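Local coordinates for CRISPR-associated endoribonuclease Cas2 (Thermococcus onnurineus, PDB 5G4D), which probably acts as a metal-dependent endoribonuclease on single-stranded RNA and pairs with Cas1 in CRISPR adaptive immunity, at residues Asn18-Phe23 with Asp54-Asp59. Numbering follows the deposited sequence.
Unlike the reference sequence in segment 18-23: Arg19 (reference Lys).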
loop_
_atom_site.group_PDB
_atom_site.type_symbol
_atom_site.label_atom_id
_atom_site.label_comp_id
_atom_site.label_asym_id
_atom_site.label_seq_id
_atom_site.Cartn_x
_atom_site.Cartn_y
_atom_site.Cartn_z
ATOM N N ASN A 18 -10.985 -11.971 -4.106
ATOM C CA ASN A 18 -10.060 -12.976 -4.603
ATOM C C ASN A 18 -9.980 -12.991 -6.129
ATOM O O ASN A 18 -8.947 -13.397 -6.669
ATOM C CB ASN A 18 -10.427 -14.343 -4.003
ATOM C CG ASN A 18 -10.051 -14.441 -2.508
ATOM O OD1 ASN A 18 -8.886 -14.256 -2.138
ATOM N ND2 ASN A 18 -11.041 -14.695 -1.650
ATOM N N ARG A 19 -11.000 -12.496 -6.838
ATOM C CA ARG A 19 -10.854 -12.298 -8.279
ATOM C C ARG A 19 -9.953 -11.106 -8.597
ATOM O O ARG A 19 -9.229 -11.128 -9.601
ATOM C CB ARG A 19 -12.221 -12.109 -8.935
ATOM C CG ARG A 19 -13.114 -13.352 -8.898
ATOM C CD ARG A 19 -13.836 -13.546 -10.223
ATOM N NE ARG A 19 -12.896 -13.747 -11.326
ATOM C CZ ARG A 19 -12.433 -14.933 -11.714
ATOM N NH1 ARG A 19 -12.827 -16.038 -11.090
ATOM N NH2 ARG A 19 -11.576 -15.016 -12.729
ATOM N N VAL A 20 -9.979 -10.064 -7.765
ATOM C CA VAL A 20 -9.045 -8.948 -7.949
ATOM C C VAL A 20 -7.611 -9.413 -7.725
ATOM O O VAL A 20 -6.703 -9.080 -8.500
ATOM C CB VAL A 20 -9.419 -7.780 -7.020
ATOM C CG1 VAL A 20 -8.275 -6.752 -6.946
ATOM C CG2 VAL A 20 -10.692 -7.113 -7.504
ATOM N N LYS A 21 -7.382 -10.180 -6.647
ATOM C CA LYS A 21 -6.058 -10.736 -6.380
ATOM C C LYS A 21 -5.550 -11.557 -7.564
ATOM O O LYS A 21 -4.407 -11.394 -8.009
ATOM C CB LYS A 21 -6.107 -11.593 -5.112
ATOM C CG LYS A 21 -4.800 -12.321 -4.796
ATOM C CD LYS A 21 -4.929 -13.152 -3.512
ATOM C CE LYS A 21 -5.948 -14.275 -3.672
ATOM N NZ LYS A 21 -5.956 -15.219 -2.503
ATOM N N LYS A 22 -6.391 -12.455 -8.090
ATOM C CA LYS A 22 -5.943 -13.323 -9.177
ATOM C C LYS A 22 -5.615 -12.524 -10.430
ATOM O O LYS A 22 -4.643 -12.831 -11.131
ATOM C CB LYS A 22 -7.006 -14.393 -9.478
ATOM C CG LYS A 22 -6.513 -15.514 -10.387
ATOM C CD LYS A 22 -7.469 -16.719 -10.365
ATOM C CE LYS A 22 -8.828 -16.373 -10.963
ATOM N NZ LYS A 22 -8.746 -15.958 -12.396
ATOM N N PHE A 23 -6.399 -11.479 -10.718
ATOM C CA PHE A 23 -6.120 -10.631 -11.876
ATOM C C PHE A 23 -4.797 -9.894 -11.712
ATOM O O PHE A 23 -3.985 -9.835 -12.643
ATOM C CB PHE A 23 -7.266 -9.636 -12.093
ATOM C CG PHE A 23 -6.982 -8.587 -13.148
ATOM C CD1 PHE A 23 -7.061 -8.898 -14.496
ATOM C CD2 PHE A 23 -6.658 -7.287 -12.785
ATOM C CE1 PHE A 23 -6.806 -7.934 -15.469
ATOM C CE2 PHE A 23 -6.390 -6.315 -13.744
ATOM C CZ PHE A 23 -6.473 -6.639 -15.095
ATOM N N ASP A 54 -13.769 -3.741 -14.123
ATOM C CA ASP A 54 -14.708 -4.809 -14.443
ATOM C C ASP A 54 -14.952 -5.736 -13.262
ATOM O O ASP A 54 -16.010 -6.369 -13.196
ATOM C CB ASP A 54 -14.205 -5.609 -15.644
ATOM C CG ASP A 54 -14.496 -4.917 -16.962
ATOM O OD1 ASP A 54 -15.622 -4.399 -17.119
ATOM O OD2 ASP A 54 -13.601 -4.875 -17.834
ATOM N N LEU A 55 -14.009 -5.819 -12.327
ATOM C CA LEU A 55 -14.108 -6.769 -11.228
ATOM C C LEU A 55 -14.638 -6.163 -9.935
ATOM O O LEU A 55 -15.069 -6.913 -9.055
ATOM C CB LEU A 55 -12.733 -7.394 -10.950
ATOM C CG LEU A 55 -12.166 -8.280 -12.052
ATOM C CD1 LEU A 55 -10.721 -8.603 -11.759
ATOM C CD2 LEU A 55 -12.977 -9.555 -12.158
ATOM N N ILE A 56 -14.604 -4.846 -9.776
ATOM C CA ILE A 56 -15.000 -4.239 -8.521
ATOM C C ILE A 56 -16.397 -3.645 -8.643
ATOM O O ILE A 56 -16.924 -3.423 -9.736
ATOM C CB ILE A 56 -13.988 -3.169 -8.050
ATOM C CG1 ILE A 56 -13.994 -1.952 -8.986
ATOM C CG2 ILE A 56 -12.599 -3.780 -7.947
ATOM C CD1 ILE A 56 -13.209 -0.756 -8.459
ATOM N N ASP A 57 -17.012 -3.417 -7.485
ATOM C CA ASP A 57 -18.236 -2.638 -7.348
ATOM C C ASP A 57 -17.817 -1.242 -6.910
ATOM O O ASP A 57 -17.364 -1.050 -5.778
ATOM C CB ASP A 57 -19.171 -3.294 -6.331
ATOM C CG ASP A 57 -20.480 -2.536 -6.133
ATOM O OD1 ASP A 57 -20.514 -1.291 -6.240
ATOM O OD2 ASP A 57 -21.489 -3.209 -5.849
ATOM N N GLU A 58 -17.965 -0.263 -7.810
ATOM C CA GLU A 58 -17.430 1.065 -7.545
ATOM C C GLU A 58 -18.176 1.808 -6.444
ATOM O O GLU A 58 -17.670 2.823 -5.961
ATOM C CB GLU A 58 -17.410 1.878 -8.843
ATOM C CG GLU A 58 -16.289 1.446 -9.777
ATOM C CD GLU A 58 -16.368 2.084 -11.155
ATOM O OE1 GLU A 58 -16.202 3.320 -11.254
ATOM O OE2 GLU A 58 -16.593 1.343 -12.143
ATOM N N ASP A 59 -19.340 1.321 -6.009
ATOM C CA ASP A 59 -20.015 1.907 -4.855
ATOM C C ASP A 59 -19.504 1.377 -3.520
ATOM O O ASP A 59 -19.770 2.001 -2.486
ATOM C CB ASP A 59 -21.528 1.663 -4.938
ATOM C CG ASP A 59 -22.209 2.569 -5.936
ATOM O OD1 ASP A 59 -21.940 3.790 -5.906
ATOM O OD2 ASP A 59 -23.006 2.060 -6.754
#
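Leu55 of helix 42-55 reaches across to helix 17-25 and meets Arg19, Val20 and Phe23 with successive parts of its side chain. Its CB lies 4.0 Å from CG2 of Val20, the two side chains running antiparallel alongside one another. Beyond CG the branches part. With CD1 anti to CA (chi2 169°), that methyl is carried out toward helix 17-25, where it ends 3.6 Å from CB of Phe23 and equally near the backbone O of Arg19, an oxygen already engaged by the Phe23 amide in the helix; toward the Phe23 ring this methyl comes in obliquely. The other methyl, Leu55 CD2, lies 4.2 Å from CB of the exposed Arg19 and at the edge of its guanidinium, near that group's plane. Deeper in, the Val20 branch that touches Leu55 also packs on Ile56, CG2 to CG2 at 3.9 Å. Leu52 of helix 42-55 also touches Val20 and Phe23, Tyr10 of strand 4-11 adjoins Val20, and Leu77 of the second subunit packs on Ile56. The contact thus joins the two helices on one face of the antiparallel sheet, as in the ferredoxin-like βαββαβ fold of Cas2 proteins.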